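Local coordinates for diguanylate cyclase (Marinobacter aquaeolei VT8, PDB 3IGN), which probably condenses two GTP molecules into cyclic di-GMP and diphosphate, and is represented here by its GGDEF domain with bound cyclic di-GMP, at residues T14-R19 with H68-T73; D27-R32 with Q38-V43; I47-P52 with S161-V166. All coordinates share one frame; numbering follows the deposited sequence.

From the N terminus, residues 14-19 lead through strand 17-18 into helix 19-36, and contact 1 returns this entry segment to helix 59-74, closing a loop over 48 intervening residues. Contact 2 is nested inside that loop: it folds helix 19-36 back on the start of strand 40-47 after a short turn. Contact 3 opens where that strand ends, at residues 47-52, closes a loop over 108 intervening residues, and crosses contact 1, since its second segment, 161-166, comes long after 68-73. It ties the approach to helix 50-57 to the loop before strand 166-168. Contacts 1 and 3 touch through Thr69 and Ile47, whereas contacts 2 and 3 lie on opposite sides of the chain's centre.

Contact 1. Residues T14-R19 with H68-T73; sequences TGLLNR and HTADVT
Aliphatic atoms alone join Thr14 and Leu16 to Ala70, and no flat group lies at the interface; within the helix, Val72 CG2 sits 3.5 Å above one face of the His68 ring, nearer its margin than its middle. At the centre is the methyl of Ala70, pointing at the loop and touched by two side chains. Thr14 presses its CB against Ala70 CB at 3.5 Å, tighter than a usual carbon contact, and its CG2 also reaches the methyl. Leu16 meets it with one branch, CD1 to Ala70 CB being 3.8 Å, while the same leucine packs on Phe91 of strand 90-96.

The hydroxyl of Thr14 is occupied within its own loop. With OG1 lodged between the backbone N and the carbonyl carbon (chi1 66°), it accepts from Leu16 N at 3.2 Å, a fairly straight bond of 161° that makes an ST turn, and it also bonds to the Asp11 carboxylate. Gly15 spans this turn with a positive phi that would jam a CB against the preceding carbonyl. Arg74 donates to Thr14 O and pairs with Asp71, adding a polar tie beside the apolar one.

On the helix, Thr73 OG1 donates to Thr69 O at 2.8 Å, from the face of that carbonyl opposite the one used by Thr73 N.

The loop belongs to the DxLTxLxNR signature near the start of GGDEF domains. Across the interface the contact is carbon on carbon and buried, whereas Asp11 and Leu16 N engage the threonine oxygen, so polarity is settled beside the interface rather than across it.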
ATOM      1  N   THR A  14      13.295  -0.315   0.723  1.00 39.73           N
ATOM      2  CA  THR A  14      12.412   0.796   0.393  1.00 38.65           C
ATOM      3  C   THR A  14      12.522   2.049   1.259  1.00 40.67           C
ATOM      4  O   THR A  14      12.198   3.143   0.805  1.00 40.41           O
ATOM      5  CB  THR A  14      10.949   0.342   0.435  1.00 37.43           C
ATOM      6  OG1 THR A  14      10.597   0.008   1.783  1.00 36.96           O
ATOM      7  CG2 THR A  14      10.747  -0.878  -0.452  1.00 36.48           C
ATOM      8  N   GLY A  15      12.970   1.894   2.498  1.00 40.98           N
ATOM      9  CA  GLY A  15      13.079   3.045   3.379  1.00 41.06           C
ATOM     10  C   GLY A  15      11.783   3.310   4.129  1.00 40.61           C
ATOM     11  O   GLY A  15      11.725   4.170   5.012  1.00 41.76           O
ATOM     12  N   LEU A  16      10.739   2.569   3.772  1.00 38.15           N
ATOM     13  CA  LEU A  16       9.436   2.711   4.414  1.00 35.71           C
ATOM     14  C   LEU A  16       9.470   2.001   5.759  1.00 35.88           C
ATOM     15  O   LEU A  16      10.446   1.321   6.082  1.00 38.87           O
ATOM     16  CB  LEU A  16       8.351   2.071   3.545  1.00 33.66           C
ATOM     17  CG  LEU A  16       8.222   2.546   2.100  1.00 34.11           C
ATOM     18  CD1 LEU A  16       7.171   1.713   1.386  1.00 35.52           C
ATOM     19  CD2 LEU A  16       7.855   4.023   2.073  1.00 34.68           C
ATOM     20  N   LEU A  17       8.406   2.152   6.543  1.00 34.27           N
ATOM     21  CA  LEU A  17       8.328   1.480   7.830  1.00 34.57           C
ATOM     22  C   LEU A  17       8.286  -0.018   7.553  1.00 34.67           C
ATOM     23  O   LEU A  17       7.804  -0.433   6.503  1.00 35.30           O
ATOM     24  CB  LEU A  17       7.051   1.891   8.574  1.00 34.27           C
ATOM     25  CG  LEU A  17       7.036   3.293   9.184  1.00 35.16           C
ATOM     26  CD1 LEU A  17       5.643   3.619   9.686  1.00 36.73           C
ATOM     27  CD2 LEU A  17       8.048   3.357  10.316  1.00 36.80           C
ATOM     28  N   ASN A  18       8.804  -0.830   8.470  1.00 33.25           N
ATOM     29  CA  ASN A  18       8.754  -2.270   8.263  1.00 34.70           C
ATOM     30  C   ASN A  18       7.414  -2.769   8.789  1.00 34.64           C
ATOM     31  O   ASN A  18       6.705  -2.042   9.486  1.00 34.35           O
ATOM     32  CB  ASN A  18       9.913  -2.990   8.971  1.00 36.10           C
ATOM     33  CG  ASN A  18      10.025  -2.632  10.436  1.00 38.50           C
ATOM     34  OD1 ASN A  18       9.021  -2.509  11.137  1.00 40.81           O
ATOM     35  ND2 ASN A  18      11.259  -2.487  10.916  1.00 40.56           N
ATOM     36  N   ARG A  19       7.060  -4.000   8.444  1.00 35.44           N
ATOM     37  CA  ARG A  19       5.784  -4.574   8.864  1.00 36.02           C
ATOM     38  C   ARG A  19       5.469  -4.413  10.349  1.00 33.02           C
ATOM     39  O   ARG A  19       4.408  -3.902  10.716  1.00 32.94           O
ATOM     40  CB  ARG A  19       5.732  -6.055   8.496  1.00 36.88           C
ATOM     41  CG  ARG A  19       4.433  -6.734   8.878  1.00 38.55           C
ATOM     42  CD  ARG A  19       4.439  -8.190   8.461  1.00 44.40           C
ATOM     43  NE  ARG A  19       3.257  -8.901   8.938  1.00 50.09           N
ATOM     44  CZ  ARG A  19       3.304 -10.056   9.593  1.00 54.39           C
ATOM     45  NH1 ARG A  19       4.476 -10.623   9.848  1.00 56.92           N
ATOM     46  NH2 ARG A  19       2.185 -10.646   9.991  1.00 54.97           N
ATOM     47  N   HIS A  68      10.951   1.724  -6.767  1.00 34.70           N
ATOM     48  CA  HIS A  68      10.248   2.787  -7.471  1.00 35.75           C
ATOM     49  C   HIS A  68       8.844   2.948  -6.904  1.00 34.50           C
ATOM     50  O   HIS A  68       8.354   4.066  -6.748  1.00 35.25           O
ATOM     51  CB  HIS A  68      10.157   2.485  -8.965  1.00 34.21           C
ATOM     52  CG  HIS A  68       9.492   3.572  -9.752  1.00 35.17           C
ATOM     53  ND1 HIS A  68      10.027   4.837  -9.870  1.00 36.96           N
ATOM     54  CD2 HIS A  68       8.324   3.592 -10.438  1.00 35.74           C
ATOM     55  CE1 HIS A  68       9.216   5.590 -10.593  1.00 38.44           C
ATOM     56  NE2 HIS A  68       8.175   4.858 -10.951  1.00 38.71           N
ATOM     57  N   THR A  69       8.196   1.824  -6.610  1.00 32.25           N
ATOM     58  CA  THR A  69       6.848   1.845  -6.055  1.00 31.47           C
ATOM     59  C   THR A  69       6.856   2.586  -4.719  1.00 32.17           C
ATOM     60  O   THR A  69       5.979   3.411  -4.444  1.00 30.27           O
ATOM     61  CB  THR A  69       6.321   0.414  -5.836  1.00 31.68           C
ATOM     62  OG1 THR A  69       6.319  -0.288  -7.085  1.00 30.75           O
ATOM     63  CG2 THR A  69       4.898   0.448  -5.285  1.00 30.55           C
ATOM     64  N   ALA A  70       7.850   2.288  -3.892  1.00 30.76           N
ATOM     65  CA  ALA A  70       7.976   2.938  -2.596  1.00 33.19           C
ATOM     66  C   ALA A  70       8.241   4.427  -2.791  1.00 32.63           C
ATOM     67  O   ALA A  70       7.712   5.261  -2.059  1.00 31.88           O
ATOM     68  CB  ALA A  70       9.108   2.306  -1.796  1.00 31.27           C
ATOM     69  N   ASP A  71       9.070   4.760  -3.776  1.00 33.34           N
ATOM     70  CA  ASP A  71       9.382   6.155  -4.043  1.00 34.72           C
ATOM     71  C   ASP A  71       8.145   6.907  -4.506  1.00 32.43           C
ATOM     72  O   ASP A  71       7.900   8.031  -4.072  1.00 32.51           O
ATOM     73  CB  ASP A  71      10.496   6.274  -5.087  1.00 37.15           C
ATOM     74  CG  ASP A  71      11.837   5.810  -4.558  1.00 43.82           C
ATOM     75  OD1 ASP A  71      12.031   5.838  -3.324  1.00 46.13           O
ATOM     76  OD2 ASP A  71      12.703   5.426  -5.370  1.00 48.15           O
ATOM     77  N   VAL A  72       7.364   6.288  -5.382  1.00 32.05           N
ATOM     78  CA  VAL A  72       6.146   6.917  -5.871  1.00 32.35           C
ATOM     79  C   VAL A  72       5.214   7.162  -4.687  1.00 34.01           C
ATOM     80  O   VAL A  72       4.595   8.222  -4.576  1.00 33.28           O
ATOM     81  CB  VAL A  72       5.424   6.024  -6.901  1.00 32.31           C
ATOM     82  CG1 VAL A  72       4.047   6.591  -7.205  1.00 33.14           C
ATOM     83  CG2 VAL A  72       6.249   5.944  -8.187  1.00 32.83           C
ATOM     84  N   THR A  73       5.136   6.177  -3.799  1.00 30.93           N
ATOM     85  CA  THR A  73       4.276   6.267  -2.624  1.00 28.86           C
ATOM     86  C   THR A  73       4.757   7.377  -1.694  1.00 31.24           C
ATOM     87  O   THR A  73       3.995   8.273  -1.330  1.00 29.66           O
ATOM     88  CB  THR A  73       4.275   4.938  -1.850  1.00 28.83           C
ATOM     89  OG1 THR A  73       3.844   3.883  -2.720  1.00 30.67           O
ATOM     90  CG2 THR A  73       3.346   5.015  -0.640  1.00 28.99           C
TER

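Contact 2. Residues D27-R32 with Q38-V43; sequences DAEYER and QATSLV
Glu29 and Thr40 form the close-fitting half of this contact, their side chains approaching from opposite directions. Glu29 CG rests against Thr40 OG1 at 3.3 Å, and the glutamate chain, bent at chi2 (65°), turns its carboxylate back toward residues 38-40. There OE2 receives two weak bonds: Gln38 NE2 at 2.8 Å, short but bent to 128° at the hydrogen, and Thr40 OG1 at 3.4 Å. The carboxylate and amide planes stand almost perpendicular, 88° apart, so the amide does not meet the carboxylate flat.

Toward the solvent the fit is looser. Gln38 also borders the exposed Arg32, whose chain crosses it at about a right angle; Arg32 CG lies 4.0 Å from Gln38 NE2. The other end of the amide gains no bond here, since Gln38 OE1 lies 3.3 Å from Arg32 O and both are acceptors.

Glu29 also leans on Ile94 and Pro96 of strand 90-96, and Thr40 touches Leu137. Backbone bonds of Leu42 with Ala135 and of Ser41 with Leu95 set strand 40-47 between strands 130-136 and 90-96, and the short helix-to-strand turn lays helix 19-36 on this central sheet of the GGDEF domain.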
ATOM      1  N   ASP A  27      -2.479  -0.360  14.683  1.00 20.06           N
ATOM      2  CA  ASP A  27      -3.144  -0.655  15.944  1.00 21.15           C
ATOM      3  C   ASP A  27      -3.389   0.639  16.724  1.00 20.66           C
ATOM      4  O   ASP A  27      -4.453   0.812  17.329  1.00 19.41           O
ATOM      5  CB  ASP A  27      -2.292  -1.636  16.764  1.00 23.69           C
ATOM      6  CG  ASP A  27      -2.987  -2.108  18.035  1.00 31.41           C
ATOM      7  OD1 ASP A  27      -4.235  -2.084  18.096  1.00 31.81           O
ATOM      8  OD2 ASP A  27      -2.277  -2.524  18.972  1.00 37.28           O
ATOM      9  N   ALA A  28      -2.421   1.552  16.696  1.00 19.03           N
ATOM     10  CA  ALA A  28      -2.566   2.823  17.407  1.00 20.25           C
ATOM     11  C   ALA A  28      -3.701   3.642  16.801  1.00 21.15           C
ATOM     12  O   ALA A  28      -4.503   4.242  17.528  1.00 20.94           O
ATOM     13  CB  ALA A  28      -1.266   3.609  17.357  1.00 20.64           C
ATOM     14  N   GLU A  29      -3.779   3.669  15.471  1.00 19.35           N
ATOM     15  CA  GLU A  29      -4.847   4.425  14.819  1.00 18.96           C
ATOM     16  C   GLU A  29      -6.210   3.783  15.097  1.00 19.43           C
ATOM     17  O   GLU A  29      -7.211   4.484  15.270  1.00 19.25           O
ATOM     18  CB  GLU A  29      -4.598   4.520  13.317  1.00 18.20           C
ATOM     19  CG  GLU A  29      -5.551   5.472  12.569  1.00 19.67           C
ATOM     20  CD  GLU A  29      -5.402   6.935  12.983  1.00 20.06           C
ATOM     21  OE1 GLU A  29      -4.277   7.375  13.295  1.00 23.89           O
ATOM     22  OE2 GLU A  29      -6.408   7.667  12.968  1.00 22.86           O
ATOM     23  N   TYR A  30      -6.242   2.453  15.148  1.00 19.99           N
ATOM     24  CA  TYR A  30      -7.474   1.718  15.437  1.00 19.28           C
ATOM     25  C   TYR A  30      -8.010   2.104  16.818  1.00 17.96           C
ATOM     26  O   TYR A  30      -9.202   2.378  16.975  1.00 17.90           O
ATOM     27  CB  TYR A  30      -7.214   0.199  15.395  1.00 19.78           C
ATOM     28  CG  TYR A  30      -8.391  -0.636  15.838  1.00 18.21           C
ATOM     29  CD1 TYR A  30      -9.442  -0.916  14.961  1.00 18.75           C
ATOM     30  CD2 TYR A  30      -8.481  -1.108  17.144  1.00 18.76           C
ATOM     31  CE1 TYR A  30     -10.558  -1.637  15.377  1.00 19.54           C
ATOM     32  CE2 TYR A  30      -9.596  -1.829  17.575  1.00 20.58           C
ATOM     33  CZ  TYR A  30     -10.631  -2.084  16.684  1.00 20.50           C
ATOM     34  OH  TYR A  30     -11.759  -2.743  17.111  1.00 21.57           O
ATOM     35  N   GLU A  31      -7.139   2.125  17.823  1.00 19.69           N
ATOM     36  CA  GLU A  31      -7.571   2.490  19.176  1.00 21.59           C
ATOM     37  C   GLU A  31      -7.978   3.958  19.267  1.00 21.66           C
ATOM     38  O   GLU A  31      -8.860   4.312  20.056  1.00 23.71           O
ATOM     39  CB  GLU A  31      -6.472   2.185  20.203  1.00 22.48           C
ATOM     40  CG  GLU A  31      -6.292   0.704  20.498  1.00 25.86           C
ATOM     41  CD  GLU A  31      -7.548   0.052  21.072  1.00 29.46           C
ATOM     42  OE1 GLU A  31      -8.389   0.764  21.675  1.00 30.80           O
ATOM     43  OE2 GLU A  31      -7.690  -1.177  20.933  1.00 29.19           O
ATOM     44  N   ARG A  32      -7.349   4.813  18.463  1.00 16.65           N
ATOM     45  CA  ARG A  32      -7.692   6.230  18.449  1.00 18.86           C
ATOM     46  C   ARG A  32      -9.117   6.347  17.915  1.00 19.32           C
ATOM     47  O   ARG A  32      -9.928   7.107  18.443  1.00 20.82           O
ATOM     48  CB  ARG A  32      -6.730   7.016  17.557  1.00 17.87           C
ATOM     49  CG  ARG A  32      -6.925   8.536  17.597  1.00 17.61           C
ATOM     50  CD  ARG A  32      -5.780   9.252  16.868  1.00 18.19           C
ATOM     51  NE  ARG A  32      -6.003  10.694  16.748  1.00 20.00           N
ATOM     52  CZ  ARG A  32      -5.040  11.603  16.827  1.00 19.85           C
ATOM     53  NH1 ARG A  32      -3.783  11.218  17.026  1.00 21.34           N
ATOM     54  NH2 ARG A  32      -5.327  12.896  16.743  1.00 17.83           N
ATOM     55  N   GLN A  38     -12.979   9.223  14.498  1.00 21.54           N
ATOM     56  CA  GLN A  38     -12.568  10.000  13.336  1.00 24.98           C
ATOM     57  C   GLN A  38     -12.558   9.158  12.066  1.00 24.30           C
ATOM     58  O   GLN A  38     -12.375   7.948  12.120  1.00 24.37           O
ATOM     59  CB  GLN A  38     -11.158  10.567  13.549  1.00 27.00           C
ATOM     60  CG  GLN A  38     -10.000   9.561  13.323  1.00 29.68           C
ATOM     61  CD  GLN A  38      -9.772   8.608  14.499  1.00 28.00           C
ATOM     62  OE1 GLN A  38     -10.360   8.769  15.577  1.00 23.60           O
ATOM     63  NE2 GLN A  38      -8.902   7.613  14.295  1.00 24.76           N
ATOM     64  N   ALA A  39     -12.767   9.799  10.924  1.00 21.11           N
ATOM     65  CA  ALA A  39     -12.721   9.075   9.666  1.00 22.61           C
ATOM     66  C   ALA A  39     -11.263   8.651   9.512  1.00 21.77           C
ATOM     67  O   ALA A  39     -10.348   9.438   9.743  1.00 22.35           O
ATOM     68  CB  ALA A  39     -13.127   9.980   8.516  1.00 23.51           C
ATOM     69  N   THR A  40     -11.044   7.395   9.162  1.00 20.08           N
ATOM     70  CA  THR A  40      -9.688   6.913   8.978  1.00 21.99           C
ATOM     71  C   THR A  40      -9.789   5.703   8.067  1.00 22.17           C
ATOM     72  O   THR A  40     -10.712   4.903   8.183  1.00 21.79           O
ATOM     73  CB  THR A  40      -9.013   6.550  10.326  1.00 30.06           C
ATOM     74  OG1 THR A  40      -7.627   6.264  10.097  1.00 32.69           O
ATOM     75  CG2 THR A  40      -9.681   5.357  10.965  1.00 31.76           C
ATOM     76  N   SER A  41      -8.849   5.594   7.144  1.00 20.16           N
ATOM     77  CA  SER A  41      -8.866   4.503   6.185  1.00 18.99           C
ATOM     78  C   SER A  41      -7.513   3.828   6.094  1.00 19.81           C
ATOM     79  O   SER A  41      -6.486   4.406   6.448  1.00 20.75           O
ATOM     80  CB  SER A  41      -9.255   5.038   4.807  1.00 19.20           C
ATOM     81  OG  SER A  41     -10.550   5.627   4.826  1.00 23.74           O
ATOM     82  N   LEU A  42      -7.536   2.601   5.594  1.00 20.73           N
ATOM     83  CA  LEU A  42      -6.346   1.802   5.417  1.00 21.55           C
ATOM     84  C   LEU A  42      -6.268   1.360   3.961  1.00 21.28           C
ATOM     85  O   LEU A  42      -7.285   1.024   3.349  1.00 20.56           O
ATOM     86  CB  LEU A  42      -6.438   0.572   6.307  1.00 25.80           C
ATOM     87  CG  LEU A  42      -5.175  -0.262   6.491  1.00 28.42           C
ATOM     88  CD1 LEU A  42      -4.194   0.522   7.349  1.00 30.43           C
ATOM     89  CD2 LEU A  42      -5.532  -1.584   7.157  1.00 29.07           C
ATOM     90  N   VAL A  43      -5.058   1.358   3.413  1.00 21.21           N
ATOM     91  CA  VAL A  43      -4.832   0.924   2.045  1.00 22.13           C
ATOM     92  C   VAL A  43      -3.851  -0.240   2.080  1.00 21.71           C
ATOM     93  O   VAL A  43      -2.933  -0.263   2.892  1.00 22.17           O
ATOM     94  CB  VAL A  43      -4.215   2.044   1.181  1.00 22.88           C
ATOM     95  CG1 VAL A  43      -4.008   1.545  -0.257  1.00 24.89           C
ATOM     96  CG2 VAL A  43      -5.108   3.271   1.201  1.00 24.12           C
TER

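Contact 3. Residues I47-P52 with S161-V166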
ATOM      1  N   ILE A  47       2.035  -5.067  -6.174  1.00 34.55           N
ATOM      2  CA  ILE A  47       2.516  -4.806  -7.519  1.00 31.99           C
ATOM      3  C   ILE A  47       1.926  -5.938  -8.356  1.00 30.88           C
ATOM      4  O   ILE A  47       2.034  -7.099  -7.983  1.00 31.23           O
ATOM      5  CB  ILE A  47       4.047  -4.878  -7.568  1.00 32.10           C
ATOM      6  CG1 ILE A  47       4.638  -3.695  -6.790  1.00 30.44           C
ATOM      7  CG2 ILE A  47       4.524  -4.895  -9.013  1.00 29.64           C
ATOM      8  CD1 ILE A  47       5.998  -3.984  -6.182  1.00 31.31           C
ATOM      9  N   ASP A  48       1.289  -5.603  -9.471  1.00 31.90           N
ATOM     10  CA  ASP A  48       0.688  -6.618 -10.335  1.00 29.94           C
ATOM     11  C   ASP A  48       1.729  -7.464 -11.057  1.00 30.12           C
ATOM     12  O   ASP A  48       2.793  -6.968 -11.423  1.00 30.80           O
ATOM     13  CB  ASP A  48      -0.219  -5.965 -11.384  1.00 29.66           C
ATOM     14  CG  ASP A  48      -1.476  -5.376 -10.784  1.00 30.66           C
ATOM     15  OD1 ASP A  48      -2.064  -6.030  -9.906  1.00 32.25           O
ATOM     16  OD2 ASP A  48      -1.882  -4.276 -11.205  1.00 33.28           O
ATOM     17  N   HIS A  49       1.413  -8.743 -11.249  1.00 29.46           N
ATOM     18  CA  HIS A  49       2.296  -9.670 -11.959  1.00 31.89           C
ATOM     19  C   HIS A  49       3.752  -9.615 -11.502  1.00 34.55           C
ATOM     20  O   HIS A  49       4.665  -9.711 -12.326  1.00 34.41           O
ATOM     21  CB  HIS A  49       2.240  -9.363 -13.455  1.00 30.90           C
ATOM     22  CG  HIS A  49       0.850  -9.231 -13.989  1.00 30.42           C
ATOM     23  ND1 HIS A  49      -0.045 -10.278 -13.999  1.00 31.17           N
ATOM     24  CD2 HIS A  49       0.193  -8.169 -14.514  1.00 30.83           C
ATOM     25  CE1 HIS A  49      -1.193  -9.870 -14.506  1.00 33.98           C
ATOM     26  NE2 HIS A  49      -1.076  -8.593 -14.827  1.00 34.34           N
ATOM     27  N   PHE A  50       3.980  -9.479 -10.199  1.00 35.96           N
ATOM     28  CA  PHE A  50       5.347  -9.387  -9.703  1.00 35.46           C
ATOM     29  C   PHE A  50       6.223 -10.596 -10.008  1.00 36.43           C
ATOM     30  O   PHE A  50       7.329 -10.441 -10.529  1.00 33.77           O
ATOM     31  CB  PHE A  50       5.361  -9.115  -8.199  1.00 38.28           C
ATOM     32  CG  PHE A  50       6.703  -8.689  -7.689  1.00 39.16           C
ATOM     33  CD1 PHE A  50       7.279  -7.501  -8.128  1.00 39.19           C
ATOM     34  CD2 PHE A  50       7.418  -9.496  -6.814  1.00 38.11           C
ATOM     35  CE1 PHE A  50       8.550  -7.127  -7.707  1.00 42.41           C
ATOM     36  CE2 PHE A  50       8.693  -9.129  -6.387  1.00 41.94           C
ATOM     37  CZ  PHE A  50       9.259  -7.946  -6.834  1.00 42.53           C
ATOM     38  N   LYS A  51       5.745 -11.793  -9.677  1.00 36.39           N
ATOM     39  CA  LYS A  51       6.510 -13.013  -9.936  1.00 36.83           C
ATOM     40  C   LYS A  51       6.896 -13.032 -11.420  1.00 35.00           C
ATOM     41  O   LYS A  51       8.064 -13.207 -11.762  1.00 36.02           O
ATOM     42  CB  LYS A  51       5.679 -14.245  -9.567  1.00 40.16           C
ATOM     43  CG  LYS A  51       6.370 -15.213  -8.618  1.00 41.49           C
ATOM     44  CD  LYS A  51       6.784 -16.477  -9.337  1.00 41.37           C
ATOM     45  CE  LYS A  51       7.674 -17.341  -8.465  1.00 45.25           C
ATOM     46  NZ  LYS A  51       8.557 -18.201  -9.305  1.00 44.69           N
ATOM     47  N   PRO A  52       5.915 -12.858 -12.323  1.00 36.50           N
ATOM     48  CA  PRO A  52       6.225 -12.853 -13.756  1.00 36.08           C
ATOM     49  C   PRO A  52       7.302 -11.819 -14.104  1.00 35.94           C
ATOM     50  O   PRO A  52       8.212 -12.098 -14.887  1.00 35.38           O
ATOM     51  CB  PRO A  52       4.877 -12.529 -14.385  1.00 38.18           C
ATOM     52  CG  PRO A  52       3.944 -13.302 -13.513  1.00 36.69           C
ATOM     53  CD  PRO A  52       4.458 -12.959 -12.115  1.00 35.22           C
ATOM     54  N   SER A 161     -10.678  -8.621 -10.202  1.00 30.32           N
ATOM     55  CA  SER A 161     -11.558  -7.805 -11.029  1.00 33.72           C
ATOM     56  C   SER A 161     -10.907  -7.142 -12.246  1.00 34.51           C
ATOM     57  O   SER A 161     -11.558  -6.369 -12.949  1.00 37.47           O
ATOM     58  CB  SER A 161     -12.201  -6.721 -10.164  1.00 34.24           C
ATOM     59  OG  SER A 161     -13.308  -6.141 -10.819  1.00 44.53           O
ATOM     60  N   GLY A 162      -9.634  -7.426 -12.491  1.00 34.19           N
ATOM     61  CA  GLY A 162      -8.975  -6.838 -13.645  1.00 32.98           C
ATOM     62  C   GLY A 162      -7.608  -6.228 -13.395  1.00 31.33           C
ATOM     63  O   GLY A 162      -6.863  -5.986 -14.341  1.00 32.86           O
ATOM     64  N   ARG A 163      -7.274  -5.980 -12.130  1.00 28.38           N
ATOM     65  CA  ARG A 163      -5.987  -5.385 -11.762  1.00 30.54           C
ATOM     66  C   ARG A 163      -5.869  -3.930 -12.216  1.00 30.62           C
ATOM     67  O   ARG A 163      -6.781  -3.397 -12.844  1.00 32.34           O
ATOM     68  CB  ARG A 163      -4.835  -6.217 -12.331  1.00 34.80           C
ATOM     69  CG  ARG A 163      -4.624  -7.533 -11.590  1.00 36.88           C
ATOM     70  CD  ARG A 163      -3.572  -8.397 -12.261  1.00 39.56           C
ATOM     71  NE  ARG A 163      -3.000  -9.372 -11.334  1.00 43.91           N
ATOM     72  CZ  ARG A 163      -3.299 -10.667 -11.305  1.00 47.16           C
ATOM     73  NH1 ARG A 163      -4.179 -11.176 -12.161  1.00 49.54           N
ATOM     74  NH2 ARG A 163      -2.718 -11.454 -10.409  1.00 48.14           N
ATOM     75  N   ASN A 164      -4.744  -3.292 -11.898  1.00 29.91           N
ATOM     76  CA  ASN A 164      -4.516  -1.884 -12.243  1.00 29.65           C
ATOM     77  C   ASN A 164      -5.754  -1.076 -11.892  1.00 31.82           C
ATOM     78  O   ASN A 164      -6.275  -0.299 -12.700  1.00 33.14           O
ATOM     79  CB  ASN A 164      -4.180  -1.727 -13.731  1.00 32.52           C
ATOM     80  CG  ASN A 164      -3.799  -0.305 -14.092  1.00 34.26           C
ATOM     81  OD1 ASN A 164      -3.285   0.442 -13.255  1.00 34.95           O
ATOM     82  ND2 ASN A 164      -4.034   0.074 -15.347  1.00 35.05           N
ATOM     83  N   LYS A 165      -6.209  -1.253 -10.657  1.00 31.36           N
ATOM     84  CA  LYS A 165      -7.414  -0.591 -10.191  1.00 31.36           C
ATOM     85  C   LYS A 165      -7.460  -0.473  -8.679  1.00 29.63           C
ATOM     86  O   LYS A 165      -6.702  -1.130  -7.965  1.00 28.73           O
ATOM     87  CB  LYS A 165      -8.631  -1.389 -10.644  1.00 32.24           C
ATOM     88  CG  LYS A 165      -8.471  -2.887 -10.350  1.00 33.48           C
ATOM     89  CD  LYS A 165      -9.784  -3.639 -10.421  1.00 34.72           C
ATOM     90  CE  LYS A 165     -10.627  -3.175 -11.577  1.00 36.53           C
ATOM     91  NZ  LYS A 165     -12.057  -3.200 -11.178  1.00 36.74           N
ATOM     92  N   VAL A 166      -8.383   0.362  -8.213  1.00 29.02           N
ATOM     93  CA  VAL A 166      -8.589   0.600  -6.791  1.00 26.67           C
ATOM     94  C   VAL A 166      -9.981   0.111  -6.432  1.00 26.34           C
ATOM     95  O   VAL A 166     -10.954   0.463  -7.102  1.00 28.22           O
ATOM     96  CB  VAL A 166      -8.566   2.102  -6.450  1.00 27.38           C
ATOM     97  CG1 VAL A 166      -8.581   2.295  -4.937  1.00 28.38           C
ATOM     98  CG2 VAL A 166      -7.392   2.766  -7.077  1.00 27.08           C
TER
HETATM   99  O   HOH W   1       0.191 -11.237  -9.583  1.00 50.58           O
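Asp48 and Arg163 run antiparallel alongside each other, and the contact is built around this pair. Asp48 OD1 lies 3.4 Å from Arg163 CG and makes a long salt bridge with Arg163 NE at 3.8 Å, near the guanidinium plane at its edge. The other oxygen makes the firmer bond: Asn164 N donates to Asp48 OD2 at 3.1 Å, on the syn side and 30° out of the carboxylate plane.

Arg163 runs extended from CG to NE (chi2 174°), which carries it beyond the carboxylate to the ring of His49. Its CD approaches His49 NE2 at 3.6 Å, and His49 CE1 lies 3.5 Å above one guanidinium face, displaced from its centre; ring and guanidinium planes are 30° apart. A water accepts weakly from His49 N and Arg163 NH2, spanning the two segments.

In the second shell, Thr129 bonds to Asp48 OD2 and Ser131 to OD1, fixing the carboxylate from strand 130-136 and the loop before it. Asn164 is held by Glu115 and Arg111 of helix 100-115, and Gly162 ends helix 144-160 in a Schellman motif just ahead of Arg163. Replacing Asp48 with an alanine would probably leave Asn164 N without its acceptor, Thr129 and Ser131 without a shared mate, and the Arg163 chain freer to swing.

Residues 47-52 form part of the FDIDxFKxxND motif of GGDEF domains, and Ile47 bonds through its backbone with Glu89 of the GGEEF signature. The buried carboxylate thus has a bonded partner at each oxygen besides the long ion pair to Arg163, which suggests that the single Asn164 N bond, more than that pair, joins the late loop to Asp48, while Thr129 and Ser131 orient the carboxylate.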